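Local coordinates for nickel-dependent hydrogenase large subunit (Allochromatium vinosum, PDB 3MYR), which oxidises molecular hydrogen at a nickel-iron centre, as the large subunit of a heterodimer, and probably recycles hydrogen released by nitrogenase, at residues G62-T65 / L66-G69; D52-A55 / F56-I60; Y100-D103 / H104-F108; Q89-R92 / N93-G97; S385-V388 / G389-R393. One frame throughout, in Å; residues are numbered along the deposited sequence.

Interaction 1 (G62-T65 / L66-G69); sequences GVCT and LVHG. With NFV (Ni-Fe oxidized active center), chain N.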
loop_
_atom_site.group_PDB
_atom_site.type_symbol
_atom_site.label_atom_id
_atom_site.label_comp_id
_atom_site.label_asym_id
_atom_site.label_seq_id
_atom_site.Cartn_x
_atom_site.Cartn_y
_atom_site.Cartn_z
ATOM N N GLY B 62 -1.098 -3.773 -1.105
ATOM C CA GLY B 62 -2.413 -3.327 -0.730
ATOM C C GLY B 62 -2.445 -2.014 0.041
ATOM O O GLY B 62 -3.526 -1.555 0.457
ATOM N N VAL B 63 -1.288 -1.385 0.264
ATOM C CA VAL B 63 -1.283 -0.036 0.883
ATOM C C VAL B 63 -1.447 0.962 -0.258
ATOM O O VAL B 63 -2.405 1.729 -0.263
ATOM C CB VAL B 63 0.034 0.274 1.626
ATOM C CG1 VAL B 63 0.022 1.764 2.125
ATOM C CG2 VAL B 63 0.116 -0.632 2.788
ATOM N N CYS B 64 -0.563 0.936 -1.273
ATOM C CA CYS B 64 -0.890 1.674 -2.470
ATOM C C CYS B 64 -1.771 0.702 -3.327
ATOM O O CYS B 64 -1.409 0.314 -4.431
ATOM C CB CYS B 64 0.343 2.159 -3.255
ATOM S SG CYS B 64 1.446 0.719 -3.621
ATOM N N THR B 65 -2.929 0.328 -2.813
ATOM C CA THR B 65 -3.842 -0.450 -3.627
ATOM C C THR B 65 -4.236 0.492 -4.813
ATOM O O THR B 65 -3.861 1.673 -4.768
ATOM C CB THR B 65 -5.065 -0.884 -2.820
ATOM O OG1 THR B 65 -5.821 -1.770 -3.645
ATOM C CG2 THR B 65 -5.901 0.301 -2.405
ATOM N N LEU B 66 -4.830 -0.060 -5.866
ATOM C CA LEU B 66 -5.184 0.681 -7.090
ATOM C C LEU B 66 -3.992 0.972 -8.021
ATOM O O LEU B 66 -4.104 0.836 -9.239
ATOM C CB LEU B 66 -6.078 1.938 -6.768
ATOM C CG LEU B 66 -6.265 2.982 -7.894
ATOM C CD1 LEU B 66 -7.572 3.636 -7.773
ATOM C CD2 LEU B 66 -5.145 4.031 -7.824
ATOM N N VAL B 67 -2.838 1.397 -7.491
ATOM C CA VAL B 67 -1.876 2.036 -8.424
ATOM C C VAL B 67 -1.228 1.052 -9.406
ATOM O O VAL B 67 -0.999 1.430 -10.554
ATOM C CB VAL B 67 -0.713 2.826 -7.701
ATOM C CG1 VAL B 67 -1.344 3.863 -6.717
ATOM C CG2 VAL B 67 0.213 1.828 -6.990
ATOM N N HIS B 68 -1.008 -0.208 -8.999
ATOM C CA HIS B 68 -0.516 -1.169 -9.972
ATOM C C HIS B 68 -1.617 -1.637 -10.932
ATOM O O HIS B 68 -1.281 -2.089 -11.996
ATOM C CB HIS B 68 0.138 -2.373 -9.270
ATOM C CG HIS B 68 1.395 -1.997 -8.520
ATOM N ND1 HIS B 68 2.587 -1.759 -9.147
ATOM C CD2 HIS B 68 1.634 -1.823 -7.196
ATOM C CE1 HIS B 68 3.505 -1.400 -8.253
ATOM N NE2 HIS B 68 2.953 -1.442 -7.056
ATOM N N GLY B 69 -2.894 -1.688 -10.491
ATOM C CA GLY B 69 -3.979 -1.947 -11.402
ATOM C C GLY B 69 -3.960 -0.881 -12.496
ATOM O O GLY B 69 -4.067 -1.187 -13.663
HETATM FE FE NFV N . 3.555 1.577 -3.989
HETATM NI NI NFV N . 2.916 -0.255 -1.683
HETATM C C1 NFV N . 3.615 1.692 -5.558
HETATM O O1 NFV N . 3.669 1.851 -6.786
HETATM C C2 NFV N . 3.030 3.408 -3.916
HETATM N N2 NFV N . 2.692 4.543 -3.894
HETATM C C3 NFV N . 5.379 2.007 -3.790
HETATM N N3 NFV N . 6.519 2.248 -3.674
HETATM O O4 NFV N . 3.422 1.530 -2.007
HETATM O O HOH W 1 -1.737 -1.687 -6.241
#

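Interaction 2 (D52-A55 / F56-I60); sequences DAWA and FVQRI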
loop_
_atom_site.group_PDB
_atom_site.type_symbol
_atom_site.label_atom_id
_atom_site.label_comp_id
_atom_site.label_asym_id
_atom_site.label_seq_id
_atom_site.Cartn_x
_atom_site.Cartn_y
_atom_site.Cartn_z
ATOM N N ASP B 52 -5.529 -9.991 -17.839
ATOM C CA ASP B 52 -5.584 -10.401 -16.392
ATOM C C ASP B 52 -4.462 -9.743 -15.560
ATOM O O ASP B 52 -4.506 -9.834 -14.328
ATOM C CB ASP B 52 -5.346 -11.923 -16.221
ATOM C CG ASP B 52 -6.451 -12.812 -16.837
ATOM O OD1 ASP B 52 -7.380 -12.274 -17.452
ATOM O OD2 ASP B 52 -6.353 -14.075 -16.705
ATOM N N ALA B 53 -3.390 -9.244 -16.200
ATOM C CA ALA B 53 -2.223 -8.792 -15.450
ATOM C C ALA B 53 -2.595 -7.842 -14.273
ATOM O O ALA B 53 -2.064 -7.991 -13.174
ATOM C CB ALA B 53 -1.175 -8.163 -16.376
ATOM N N TRP B 54 -3.514 -6.909 -14.494
ATOM C CA TRP B 54 -3.785 -5.891 -13.513
ATOM C C TRP B 54 -4.156 -6.522 -12.193
ATOM O O TRP B 54 -3.804 -5.966 -11.146
ATOM C CB TRP B 54 -4.835 -4.864 -13.918
ATOM C CG TRP B 54 -6.202 -5.491 -13.966
ATOM C CD1 TRP B 54 -6.821 -6.033 -15.081
ATOM C CD2 TRP B 54 -7.118 -5.679 -12.883
ATOM N NE1 TRP B 54 -8.031 -6.549 -14.744
ATOM C CE2 TRP B 54 -8.256 -6.356 -13.417
ATOM C CE3 TRP B 54 -7.068 -5.411 -11.492
ATOM C CZ2 TRP B 54 -9.371 -6.743 -12.618
ATOM C CZ3 TRP B 54 -8.197 -5.805 -10.683
ATOM C CH2 TRP B 54 -9.303 -6.470 -11.249
ATOM N N ALA B 55 -4.916 -7.621 -12.226
ATOM C CA ALA B 55 -5.391 -8.265 -10.983
ATOM C C ALA B 55 -4.262 -8.924 -10.206
ATOM O O ALA B 55 -4.248 -8.857 -8.981
ATOM C CB ALA B 55 -6.464 -9.325 -11.301
ATOM N N PHE B 56 -3.285 -9.519 -10.923
ATOM C CA PHE B 56 -2.038 -10.001 -10.279
ATOM C C PHE B 56 -1.191 -8.861 -9.725
ATOM O O PHE B 56 -0.765 -8.902 -8.560
ATOM C CB PHE B 56 -1.159 -10.802 -11.278
ATOM C CG PHE B 56 -1.736 -12.129 -11.680
ATOM C CD1 PHE B 56 -2.827 -12.202 -12.587
ATOM C CD2 PHE B 56 -1.185 -13.327 -11.160
ATOM C CE1 PHE B 56 -3.393 -13.418 -12.939
ATOM C CE2 PHE B 56 -1.732 -14.608 -11.524
ATOM C CZ PHE B 56 -2.847 -14.663 -12.432
ATOM N N VAL B 57 -0.871 -7.850 -10.537
ATOM C CA VAL B 57 0.092 -6.862 -10.036
ATOM C C VAL B 57 -0.544 -5.856 -9.054
ATOM O O VAL B 57 0.141 -5.256 -8.234
ATOM C CB VAL B 57 0.819 -6.112 -11.147
ATOM C CG1 VAL B 57 1.613 -7.117 -11.958
ATOM C CG2 VAL B 57 -0.199 -5.396 -12.096
ATOM N N GLN B 58 -1.855 -5.726 -9.060
ATOM C CA GLN B 58 -2.422 -4.973 -7.978
ATOM C C GLN B 58 -2.008 -5.538 -6.612
ATOM O O GLN B 58 -1.781 -4.770 -5.650
ATOM C CB GLN B 58 -3.942 -4.882 -8.082
ATOM C CG GLN B 58 -4.458 -3.857 -7.026
ATOM C CD GLN B 58 -5.935 -3.500 -7.158
ATOM O OE1 GLN B 58 -6.796 -4.328 -7.552
ATOM N NE2 GLN B 58 -6.243 -2.286 -6.775
ATOM N N ARG B 59 -1.931 -6.866 -6.527
ATOM C CA ARG B 59 -1.531 -7.569 -5.302
ATOM C C ARG B 59 -0.025 -7.499 -5.033
ATOM O O ARG B 59 0.447 -8.052 -4.048
ATOM C CB ARG B 59 -2.027 -9.038 -5.307
ATOM C CG ARG B 59 -3.474 -9.162 -4.762
ATOM C CD ARG B 59 -4.537 -8.412 -5.651
ATOM N NE ARG B 59 -5.885 -8.872 -5.311
ATOM C CZ ARG B 59 -6.972 -8.589 -6.019
ATOM N NH1 ARG B 59 -6.837 -8.030 -7.229
ATOM N NH2 ARG B 59 -8.199 -8.892 -5.536
ATOM N N ILE B 60 0.714 -6.761 -5.847
ATOM C CA ILE B 60 2.023 -6.303 -5.379
ATOM C C ILE B 60 1.874 -5.613 -4.029
ATOM O O ILE B 60 2.728 -5.751 -3.144
ATOM C CB ILE B 60 2.690 -5.363 -6.434
ATOM C CG1 ILE B 60 3.186 -6.287 -7.573
ATOM C CG2 ILE B 60 3.860 -4.533 -5.773
ATOM C CD1 ILE B 60 3.726 -5.437 -8.857
#

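Interaction 3 (Y100-D103 / H104-F108); sequences YIHD and HVMHF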
loop_
_atom_site.group_PDB
_atom_site.type_symbol
_atom_site.label_atom_id
_atom_site.label_comp_id
_atom_site.label_asym_id
_atom_site.label_seq_id
_atom_site.Cartn_x
_atom_site.Cartn_y
_atom_site.Cartn_z
ATOM N N TYR B 100 -4.436 8.737 -3.242
ATOM C CA TYR B 100 -3.459 9.631 -2.680
ATOM C C TYR B 100 -3.885 10.155 -1.317
ATOM O O TYR B 100 -3.087 10.192 -0.368
ATOM C CB TYR B 100 -3.298 10.894 -3.562
ATOM C CG TYR B 100 -2.165 10.767 -4.520
ATOM C CD1 TYR B 100 -2.303 10.015 -5.710
ATOM C CD2 TYR B 100 -1.007 11.484 -4.325
ATOM C CE1 TYR B 100 -1.288 9.973 -6.683
ATOM C CE2 TYR B 100 0.009 11.447 -5.290
ATOM C CZ TYR B 100 -0.134 10.740 -6.478
ATOM O OH TYR B 100 0.927 10.771 -7.439
ATOM N N ILE B 101 -5.102 10.671 -1.254
ATOM C CA ILE B 101 -5.546 11.369 -0.027
ATOM C C ILE B 101 -5.636 10.362 1.126
ATOM O O ILE B 101 -5.118 10.594 2.187
ATOM C CB ILE B 101 -6.844 12.042 -0.314
ATOM C CG1 ILE B 101 -6.482 13.216 -1.280
ATOM C CG2 ILE B 101 -7.437 12.671 0.961
ATOM C CD1 ILE B 101 -7.692 13.541 -2.127
ATOM N N HIS B 102 -6.256 9.205 0.878
ATOM C CA HIS B 102 -6.366 8.166 1.876
ATOM C C HIS B 102 -4.964 7.796 2.343
ATOM O O HIS B 102 -4.693 7.689 3.511
ATOM C CB HIS B 102 -7.065 6.923 1.241
ATOM C CG HIS B 102 -7.217 5.782 2.190
ATOM N ND1 HIS B 102 -6.233 4.826 2.374
ATOM C CD2 HIS B 102 -8.219 5.470 3.052
ATOM C CE1 HIS B 102 -6.663 3.943 3.266
ATOM N NE2 HIS B 102 -7.842 4.338 3.725
ATOM N N ASP B 103 -4.079 7.518 1.391
ATOM C CA ASP B 103 -2.777 6.936 1.662
ATOM C C ASP B 103 -1.842 7.974 2.397
ATOM O O ASP B 103 -1.235 7.651 3.400
ATOM C CB ASP B 103 -2.204 6.562 0.283
ATOM C CG ASP B 103 -1.021 5.651 0.343
ATOM O OD1 ASP B 103 -0.261 5.665 1.369
ATOM O OD2 ASP B 103 -0.842 4.892 -0.669
ATOM N N HIS B 104 -1.793 9.231 1.961
ATOM C CA HIS B 104 -0.961 10.244 2.618
ATOM C C HIS B 104 -1.400 10.536 4.036
ATOM O O HIS B 104 -0.543 10.740 4.890
ATOM C CB HIS B 104 -0.974 11.575 1.819
ATOM C CG HIS B 104 -0.152 11.514 0.557
ATOM N ND1 HIS B 104 0.699 10.453 0.293
ATOM C CD2 HIS B 104 0.057 12.423 -0.430
ATOM C CE1 HIS B 104 1.366 10.700 -0.824
ATOM N NE2 HIS B 104 0.972 11.871 -1.299
ATOM N N VAL B 105 -2.726 10.640 4.263
ATOM C CA VAL B 105 -3.249 10.972 5.590
ATOM C C VAL B 105 -2.872 9.818 6.539
ATOM O O VAL B 105 -2.353 10.052 7.642
ATOM C CB VAL B 105 -4.793 11.182 5.559
ATOM C CG1 VAL B 105 -5.444 11.034 6.998
ATOM C CG2 VAL B 105 -5.114 12.561 4.922
ATOM N N MET B 106 -3.057 8.583 6.095
ATOM C CA MET B 106 -2.722 7.467 7.027
ATOM C C MET B 106 -1.210 7.366 7.141
ATOM O O MET B 106 -0.737 6.993 8.207
ATOM C CB MET B 106 -3.189 6.090 6.473
ATOM C CG MET B 106 -4.765 5.977 6.519
ATOM S SD MET B 106 -5.209 4.217 6.107
ATOM C CE MET B 106 -4.729 3.242 7.545
ATOM N N HIS B 107 -0.450 7.625 6.059
ATOM C CA HIS B 107 0.998 7.594 6.282
ATOM C C HIS B 107 1.382 8.586 7.386
ATOM O O HIS B 107 2.112 8.266 8.338
ATOM C CB HIS B 107 1.858 7.997 5.047
ATOM C CG HIS B 107 3.307 8.006 5.357
ATOM N ND1 HIS B 107 4.037 9.158 5.559
ATOM C CD2 HIS B 107 4.142 6.978 5.642
ATOM C CE1 HIS B 107 5.278 8.838 5.865
ATOM N NE2 HIS B 107 5.367 7.517 5.922
ATOM N N PHE B 108 0.904 9.801 7.258
ATOM C CA PHE B 108 1.293 10.808 8.214
ATOM C C PHE B 108 0.907 10.437 9.676
ATOM O O PHE B 108 1.746 10.515 10.565
ATOM C CB PHE B 108 0.768 12.187 7.872
ATOM C CG PHE B 108 1.219 13.239 8.896
ATOM C CD1 PHE B 108 0.356 13.687 9.892
ATOM C CD2 PHE B 108 2.542 13.698 8.883
ATOM C CE1 PHE B 108 0.807 14.651 10.878
ATOM C CE2 PHE B 108 3.015 14.631 9.808
ATOM C CZ PHE B 108 2.131 15.118 10.824
HETATM O O HOH W 2 1.218 8.109 1.362
#

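Interaction 4 (Q89-R92 / N93-G97); sequences QLIR and NLMIG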
loop_
_atom_site.group_PDB
_atom_site.type_symbol
_atom_site.label_atom_id
_atom_site.label_comp_id
_atom_site.label_asym_id
_atom_site.label_seq_id
_atom_site.Cartn_x
_atom_site.Cartn_y
_atom_site.Cartn_z
ATOM N N GLN B 89 -11.662 7.888 -18.062
ATOM C CA GLN B 89 -10.479 8.612 -17.682
ATOM C C GLN B 89 -10.742 9.479 -16.445
ATOM O O GLN B 89 -9.929 9.507 -15.523
ATOM C CB GLN B 89 -9.942 9.466 -18.860
ATOM C CG GLN B 89 -8.510 9.985 -18.557
ATOM C CD GLN B 89 -7.411 8.903 -18.764
ATOM O OE1 GLN B 89 -6.776 8.836 -19.821
ATOM N NE2 GLN B 89 -7.149 8.122 -17.740
ATOM N N LEU B 90 -11.910 10.119 -16.382
ATOM C CA LEU B 90 -12.315 10.912 -15.210
ATOM C C LEU B 90 -12.484 10.050 -13.986
ATOM O O LEU B 90 -12.102 10.430 -12.857
ATOM C CB LEU B 90 -13.639 11.611 -15.453
ATOM C CG LEU B 90 -13.591 12.995 -16.143
ATOM C CD1 LEU B 90 -12.322 13.786 -16.235
ATOM C CD2 LEU B 90 -14.545 13.222 -17.189
ATOM N N ILE B 91 -13.131 8.907 -14.177
ATOM C CA ILE B 91 -13.264 7.985 -13.056
ATOM C C ILE B 91 -11.887 7.494 -12.541
ATOM O O ILE B 91 -11.671 7.485 -11.338
ATOM C CB ILE B 91 -14.235 6.837 -13.356
ATOM C CG1 ILE B 91 -15.663 7.430 -13.411
ATOM C CG2 ILE B 91 -14.079 5.668 -12.215
ATOM C CD1 ILE B 91 -16.752 6.460 -14.141
ATOM N N ARG B 92 -10.948 7.194 -13.459
ATOM C CA ARG B 92 -9.658 6.790 -13.014
ATOM C C ARG B 92 -8.960 7.923 -12.241
ATOM O O ARG B 92 -8.373 7.656 -11.222
ATOM C CB ARG B 92 -8.754 6.288 -14.139
ATOM C CG ARG B 92 -9.071 4.829 -14.587
ATOM C CD ARG B 92 -8.184 4.458 -15.860
ATOM N NE ARG B 92 -8.486 3.133 -16.399
ATOM C CZ ARG B 92 -7.856 2.600 -17.442
ATOM N NH1 ARG B 92 -6.786 3.245 -17.982
ATOM N NH2 ARG B 92 -8.238 1.410 -17.886
ATOM N N ASN B 93 -9.035 9.162 -12.728
ATOM C CA ASN B 93 -8.439 10.278 -12.017
ATOM C C ASN B 93 -9.020 10.398 -10.615
ATOM O O ASN B 93 -8.281 10.627 -9.649
ATOM C CB ASN B 93 -8.681 11.640 -12.721
ATOM C CG ASN B 93 -7.822 11.843 -13.958
ATOM O OD1 ASN B 93 -8.018 12.847 -14.701
ATOM N ND2 ASN B 93 -6.906 10.931 -14.222
ATOM N N LEU B 94 -10.353 10.366 -10.514
ATOM C CA LEU B 94 -11.007 10.445 -9.215
ATOM C C LEU B 94 -10.541 9.344 -8.239
ATOM O O LEU B 94 -10.249 9.602 -7.049
ATOM C CB LEU B 94 -12.527 10.353 -9.415
ATOM C CG LEU B 94 -13.189 11.639 -9.953
ATOM C CD1 LEU B 94 -14.607 11.336 -10.519
ATOM C CD2 LEU B 94 -13.282 12.709 -8.817
ATOM N N MET B 95 -10.423 8.115 -8.734
ATOM C CA MET B 95 -9.983 6.996 -7.882
ATOM C C MET B 95 -8.523 7.211 -7.507
ATOM O O MET B 95 -8.126 6.906 -6.384
ATOM C CB MET B 95 -10.159 5.676 -8.646
ATOM C CG MET B 95 -11.637 5.313 -8.850
ATOM S SD MET B 95 -11.854 3.745 -9.772
ATOM C CE MET B 95 -10.539 3.699 -10.999
ATOM N N ILE B 96 -7.703 7.703 -8.443
ATOM C CA ILE B 96 -6.302 7.976 -8.110
ATOM C C ILE B 96 -6.208 9.053 -7.043
ATOM O O ILE B 96 -5.523 8.880 -6.044
ATOM C CB ILE B 96 -5.457 8.392 -9.361
ATOM C CG1 ILE B 96 -5.353 7.221 -10.315
ATOM C CG2 ILE B 96 -4.018 9.010 -8.968
ATOM C CD1 ILE B 96 -4.930 7.692 -11.768
ATOM N N GLY B 97 -6.929 10.151 -7.216
ATOM C CA GLY B 97 -6.922 11.247 -6.196
ATOM C C GLY B 97 -7.395 10.673 -4.843
ATOM O O GLY B 97 -6.766 10.925 -3.812
#

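Interaction 5 (S385-V388 / G389-R393); sequences SVEV and GPLAR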
loop_
_atom_site.group_PDB
_atom_site.type_symbol
_atom_site.label_atom_id
_atom_site.label_comp_id
_atom_site.label_asym_id
_atom_site.label_seq_id
_atom_site.Cartn_x
_atom_site.Cartn_y
_atom_site.Cartn_z
ATOM N N SER B 385 21.417 7.992 -9.540
ATOM C CA SER B 385 20.486 7.780 -8.449
ATOM C C SER B 385 19.566 8.954 -8.376
ATOM O O SER B 385 20.043 10.083 -8.385
ATOM C CB SER B 385 21.227 7.672 -7.134
ATOM O OG SER B 385 21.833 6.403 -7.058
ATOM N N VAL B 386 18.250 8.687 -8.269
ATOM C CA VAL B 386 17.297 9.751 -8.186
ATOM C C VAL B 386 16.311 9.467 -7.030
ATOM O O VAL B 386 16.192 8.323 -6.556
ATOM C CB VAL B 386 16.524 9.954 -9.562
ATOM C CG1 VAL B 386 17.456 10.209 -10.700
ATOM C CG2 VAL B 386 15.737 8.723 -9.893
ATOM N N GLU B 387 15.584 10.505 -6.629
ATOM C CA GLU B 387 14.510 10.356 -5.654
ATOM C C GLU B 387 13.170 10.536 -6.387
ATOM O O GLU B 387 13.055 11.427 -7.266
ATOM C CB GLU B 387 14.608 11.397 -4.546
ATOM C CG GLU B 387 13.322 11.439 -3.689
ATOM C CD GLU B 387 13.456 12.227 -2.386
ATOM O OE1 GLU B 387 12.406 12.591 -1.767
ATOM O OE2 GLU B 387 14.610 12.530 -1.993
ATOM N N VAL B 388 12.163 9.706 -6.048
ATOM C CA VAL B 388 10.844 9.929 -6.611
ATOM C C VAL B 388 9.858 10.178 -5.467
ATOM O O VAL B 388 10.153 9.909 -4.293
ATOM C CB VAL B 388 10.343 8.694 -7.464
ATOM C CG1 VAL B 388 11.326 8.509 -8.682
ATOM C CG2 VAL B 388 10.367 7.398 -6.593
ATOM N N GLY B 389 8.669 10.637 -5.792
ATOM C CA GLY B 389 7.638 10.692 -4.737
ATOM C C GLY B 389 7.198 12.145 -4.561
ATOM O O GLY B 389 7.407 12.999 -5.459
ATOM N N PRO B 390 6.538 12.443 -3.421
ATOM C CA PRO B 390 5.983 13.785 -3.262
ATOM C C PRO B 390 6.971 14.912 -3.418
ATOM O O PRO B 390 6.599 15.972 -3.921
ATOM C CB PRO B 390 5.398 13.777 -1.813
ATOM C CG PRO B 390 5.028 12.297 -1.592
ATOM C CD PRO B 390 6.178 11.530 -2.320
ATOM N N LEU B 391 8.189 14.765 -2.892
ATOM C CA LEU B 391 9.177 15.860 -3.006
ATOM C C LEU B 391 9.534 16.124 -4.498
ATOM O O LEU B 391 9.617 17.271 -4.958
ATOM C CB LEU B 391 10.438 15.568 -2.189
ATOM C CG LEU B 391 11.489 16.722 -2.084
ATOM C CD1 LEU B 391 10.884 18.121 -1.739
ATOM C CD2 LEU B 391 12.644 16.365 -1.066
ATOM N N ALA B 392 9.704 15.047 -5.262
ATOM C CA ALA B 392 10.014 15.181 -6.710
ATOM C C ALA B 392 8.880 15.889 -7.408
ATOM O O ALA B 392 9.116 16.748 -8.250
ATOM C CB ALA B 392 10.214 13.829 -7.353
ATOM N N ARG B 393 7.634 15.582 -7.018
ATOM C CA ARG B 393 6.476 16.162 -7.704
ATOM C C ARG B 393 6.348 17.626 -7.352
ATOM O O ARG B 393 6.055 18.486 -8.205
ATOM C CB ARG B 393 5.175 15.389 -7.376
ATOM C CG ARG B 393 5.003 14.096 -8.249
ATOM C CD ARG B 393 3.592 13.451 -7.966
ATOM N NE ARG B 393 3.518 12.996 -6.561
ATOM C CZ ARG B 393 3.791 11.774 -6.094
ATOM N NH1 ARG B 393 3.592 11.500 -4.797
ATOM N NH2 ARG B 393 4.228 10.811 -6.893
HETATM O O HOH W 3 9.971 12.111 -2.737
#

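Interaction 1 (G62-T65 / L66-G69)
C64 and V67 make the apolar part of this local contact, with C64 CB 3.8 Å from V67 CG2. Because CG1 of V67 is turned anti to the carbonyl carbon (chi1 -54°), it is CG2 that faces both the cysteine and the cofactor, lying 3.5 Å from the carbonyl-ligand oxygen O1. The branch at CB lets one methyl pack on C64 and O1 without offering them a polar group.

The polar links are modest. V67 N donates weakly to T65 O at 2.9 Å, strongly bent at 130°. A water bridges the two segments, 2.7 Å from C64 O and accepting from H68 N. T65 OG1 is hydrogen-bonded to the backbone N of H214, outside the two segments.

The chain here belongs to the N-terminal CxxC motif of [NiFe] hydrogenases, in which C64 binds the iron and, with C61, probably the nickel. C64 is the centre of an inverse gamma turn, and L66 is the N-cap of helix 67-80.

In the metal contacts, C64 SG binds the iron at 2.3 Å, consistent with a thiolate bridging to nickel; SG of C558 is a second ligand of the same iron. The H68 ring lies obliquely to the C64 sulfur, its centroid 5.1 Å from SG. H68 NE2 stands 3.4 Å from O1, while ND1 is hydrogen-bonded to H492, which helps to fix the rotation of the ring.

Interaction 2 (D52-A55 / F56-I60)
V57 N donates to A53 O at 2.9 Å and almost straight, at 169°, in a regular alpha-helical i to i+4 bond. Q58 N repeats it with W54 O one residue on. A55 O is served differently: R59 NH1 reaches it at 3.2 Å, in the carbonyl plane and on a lone pair, because the arginine chain folds back at chi2 (64°). The bond is bent, at 139°, and the oxygen is tilted from the guanidinium plane. The length and bend of an arginine let it turn back to A55 O and still offer NH2 to C147 O of the small subunit, close to an iron-sulfur cluster. With a leucine in place of R59, both carbonyls would probably lose these donors.

F56 sets its ring edge against D52 O, with CD1 3.4 Å away. W54 lies alongside Q58, and its NE1 bonds to Y262 of the small subunit. A53 and V57 pack against S72 of helix 67-80 and Y504 of strand 500-507, and F56 meets I44 of helix 41-44.

Interaction 3 (Y100-D103 / H104-F108)
Y100 turns the edge of its ring toward the face of H104, an offset edge-to-face pair with centroids 5.5 Å apart and planes at 79°. The nearest approach is Y100 CD2 to H104 NE2, at 3.6 Å. At the edge of the imidazole, in its plane, a water lies 2.6 Å from H104 ND1 and donates to D103 OD1. Over one face of the H102 ring, toward the rim, comes M106 CG.

The two side-chain pairs, Y100 with H104 and H102 with M106, are i to i+4 along helix 86-112, a buried helix that passes the active site. H104 N donates to Y100 O at 2.8 Å, and the next three residues repeat the step. These three rings each have a polar atom bonded to another element of the fold. Y100 OH bonds to E484 O and H104 NE2 to E436, while H102 NE2 bonds to Q198. D103 OD1 forms a salt bridge with R487 and OD2 bonds to Q99, which places the carboxylate beside C64, a ligand of the iron. An aspartate, short and doubly accepting, can serve water, arginine and glutamine at once.

Methionine suits its slot because its thioether is flexible and polarisable: with CG anti to the carbonyl carbon (chi1 -71°), the chain passes over that ring face, and M106 SD comes obliquely to 3.2 Å from H102 CE1.

Interaction 4 (Q89-R92 / N93-G97)
I91 and M95 carry the close side-chain packing, one helical turn apart: M95 SD rests on I91 CG2 at 3.8 Å. The M95 chain bends at chi3 (-36°), which brings its methyl CE back over R92, 4.0 Å from CG of that residue. An unbranched, pliable methionine can thus touch two neighbours at once. Equally tight is the fit of side chains over the carbonyls of the previous turn, where I96 CG1 lies 3.2 Å from R92 O and L94 CG comes almost as near to L90 O.

The looser part is the outer reach of the other side chains. The side chain of L90 has little to touch in the second segment, and R92 stretches fully extended from CG to NE, leaving the helix to make a salt bridge with E77 and to bond to G221 O. Even these outlying parts are buried. I91 CG2 and the foot of the R92 chain would probably be left without the contacts M95 gives them if an alanine stood there, with a gap opened beside L66.

Backbone bonds such as L94 N to L90 O, 2.9 Å and 170°, run unbroken here. This is ordinary alpha-helical i to i+4 pairing, here in helix 86-112, which packs against helices 67-80 and 426-456.

Interaction 5 (S385-V388 / G389-R393)
E387 and L391 meet across the turn into helix 390-399, their side chains crossing at about a right angle. E387 OE1 lies 3.6 Å from L391 CB, brought there by an extended chain whose CG is anti to the backbone N (chi1 168°). A392 uses its single methyl: CB is 3.7 Å from E387 O and slightly farther from V388 CA, and a methyl suits this short spacing.

A water joins the two segments. It donates to E387 OE1 and to V388 O, at 2.7 Å in each case, and accepts from L391 N at 3.2 Å. L391 N belongs to the first turn of the helix, where no earlier turn supplies a carbonyl, and the water takes that place.

G389 is the N-cap. Its backbone angles (phi 120°) would press any CB against V388 O, so glycine alone fits comfortably. P390 follows, a residue well suited to a first helical turn because it needs no N-H partner there, and R393 N closes the turn on G389 O at 3.0 Å.

Farther out, R429 holds E387 OE1 by a salt bridge. G389 C lies over one face of the R393 guanidinium, toward its rim, while R393 bridges to E436 and E484. V388 packs on P509 and W512 of helix 509-514, L391 and A392 on F281 of strand 281-288, and P390 on helix 426-456.

Each contact joins adjoining residues, so none closes a long loop; in chain order interactions 2, 1, 4, 3 and 5 stand in series, without nesting or crossing. Interaction 2, on helix 53-58, leads through the cysteine loop to interaction 1, where V57 and I60 pack on H68. Interactions 4 and 3 sit in turn on helix 86-112, and both reach back to the cysteine loop: M95 and I96 touch L66, and D103 touches V63 and C64. Interaction 5 comes much later in sequence, yet R393 and P390 lie against Y100 and H104 of interaction 3. Interactions 1, 3 and 5 approach the nickel-iron centre; interaction 2 has the most small-subunit partners, and 1 and 3 also touch that subunit.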